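PDB 4DH2: dockerin type 1 from Clostridium thermocellum, which binds calcium and docks onto a type I cohesin, a pairing that builds the cellulosome, as one domain of a longer protein that is probably a glycoside hydrolase. Local coordinates for residues Ala5-Val10 / Trp42-Val46. Sequence-based numbering, arbitrary orientation.
Sequences AVIGDV and WVGDV. With CA (calcium ion), chain I; CA (calcium ion), chain H.
Gly-8 N reaches 2.8 Å to Val-43 O, a buried backbone bond close to where Ile-7 and Val-43 bring their CA atoms nearest. It arrives in the carbonyl plane on a lone pair, although bent at the hydrogen (143°). Gly-8 sits inside a type II turn from Val-6 to Asp-9, and its positive phi suits a residue without a side chain. Val-43 packs against the ends of that turn: CG1 lies 3.8 Å from Asp-9 O and nearly as close to Val-6 O, while CG2 meets Val-10 CG1 at 3.9 Å. Val-46 CG1 touches both Gly-8 CA and Ile-7 CG2, and Val-46 also packs against Phe-71 and against Tyr-59 and Leu-60 of helix 54-64. Two calcium loops of the dockerin's paired EF-hand-like fold start here, each with an aspartate whose CB points away from the other segment. Asp-9 OD1 binds one calcium ion at 2.4 Å, Asp-45 OD1 the other at the same length, and Asp-9 OD2 takes the N-H of Gly-14 within its own loop. The packing thus ties the entry to the first loop to the end of helix 40-44, where the second begins. Toward the chain's start the contact opens to solvent, with Ala-5 exposed and Trp-42 partly so. Here CG of Trp-42 stands anti to the backbone N (chi1 177°), swinging the indole out to Ala-5. Trp-42 NE1 donates to Ala-5 O at 2.9 Å, nearly straight (169°) and in the ring plane, yet from above the carbonyl plane. Ile-7 lays CG1 over the rim of one indole face, and its CD1 ends 3.8 Å from CZ2 of Trp-42.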
# COMPACT_ATOMS: atom_id res chain seq x y z
N ALA B 5 -6.43 -25.21 -4.45
CA ALA B 5 -5.98 -24.18 -3.53
C ALA B 5 -5.64 -22.89 -4.28
O ALA B 5 -5.59 -22.87 -5.53
CB ALA B 5 -4.78 -24.64 -2.75
N VAL B 6 -5.41 -21.82 -3.53
CA VAL B 6 -5.38 -20.51 -4.17
C VAL B 6 -3.99 -20.15 -4.66
O VAL B 6 -3.02 -20.22 -3.90
CB VAL B 6 -5.90 -19.39 -3.22
CG1 VAL B 6 -5.78 -18.05 -3.91
CG2 VAL B 6 -7.36 -19.68 -2.79
N ILE B 7 -3.90 -19.75 -5.93
CA ILE B 7 -2.63 -19.38 -6.55
C ILE B 7 -2.09 -18.10 -5.93
O ILE B 7 -2.80 -17.09 -5.83
CB ILE B 7 -2.80 -19.24 -8.07
CG1 ILE B 7 -3.20 -20.59 -8.66
CG2 ILE B 7 -1.50 -18.75 -8.72
CD1 ILE B 7 -3.57 -20.54 -10.15
N GLY B 8 -0.86 -18.16 -5.45
CA GLY B 8 -0.28 -17.01 -4.78
C GLY B 8 -0.45 -17.12 -3.28
O GLY B 8 0.19 -16.40 -2.54
N ASP B 9 -1.31 -18.05 -2.82
CA ASP B 9 -1.61 -18.15 -1.40
C ASP B 9 -0.69 -19.17 -0.75
O ASP B 9 -1.05 -20.33 -0.51
CB ASP B 9 -3.09 -18.52 -1.18
CG ASP B 9 -3.43 -18.70 0.27
OD1 ASP B 9 -2.68 -18.21 1.13
OD2 ASP B 9 -4.45 -19.37 0.58
N VAL B 10 0.54 -18.74 -0.50
CA VAL B 10 1.57 -19.66 -0.10
C VAL B 10 1.54 -20.06 1.38
O VAL B 10 2.24 -20.97 1.75
CB VAL B 10 2.99 -19.13 -0.47
CG1 VAL B 10 3.06 -18.86 -1.98
CG2 VAL B 10 3.36 -17.91 0.34
N TRP B 42 2.23 -25.36 -7.12
CA TRP B 42 0.89 -24.91 -7.45
C TRP B 42 0.65 -23.49 -6.91
O TRP B 42 0.23 -22.59 -7.64
CB TRP B 42 -0.19 -25.86 -6.93
CG TRP B 42 -1.51 -25.30 -7.25
CD1 TRP B 42 -2.38 -24.73 -6.37
CD2 TRP B 42 -2.10 -25.18 -8.55
NE1 TRP B 42 -3.49 -24.28 -7.04
CE2 TRP B 42 -3.35 -24.54 -8.38
CE3 TRP B 42 -1.71 -25.56 -9.84
CZ2 TRP B 42 -4.20 -24.27 -9.45
CZ3 TRP B 42 -2.56 -25.30 -10.90
CH2 TRP B 42 -3.79 -24.66 -10.70
N VAL B 43 1.00 -23.27 -5.65
CA VAL B 43 0.76 -21.97 -5.03
C VAL B 43 1.80 -20.92 -5.40
O VAL B 43 1.48 -19.72 -5.44
CB VAL B 43 0.67 -22.07 -3.49
CG1 VAL B 43 -0.46 -23.01 -3.09
CG2 VAL B 43 2.01 -22.54 -2.89
N GLY B 44 3.04 -21.33 -5.63
CA GLY B 44 4.12 -20.37 -5.80
C GLY B 44 4.47 -20.01 -7.21
O GLY B 44 5.06 -18.95 -7.43
N ASP B 45 4.19 -20.89 -8.17
CA ASP B 45 4.48 -20.60 -9.57
C ASP B 45 3.25 -19.92 -10.16
O ASP B 45 2.36 -20.59 -10.69
CB ASP B 45 4.76 -21.87 -10.36
CG ASP B 45 4.85 -21.63 -11.85
OD1 ASP B 45 5.21 -20.52 -12.26
OD2 ASP B 45 4.54 -22.56 -12.65
N VAL B 46 3.19 -18.60 -10.04
CA VAL B 46 1.95 -17.89 -10.36
C VAL B 46 1.82 -17.55 -11.84
O VAL B 46 0.72 -17.24 -12.30
CB VAL B 46 1.79 -16.60 -9.54
CG1 VAL B 46 1.81 -16.90 -8.07
CG2 VAL B 46 2.87 -15.60 -9.89
CA CA I . 7.02 -19.00 -12.11
CA CA H . -2.10 -16.11 2.12
O HOH W 1 -1.72 -14.49 3.87
O HOH W 2 8.84 -17.84 -12.89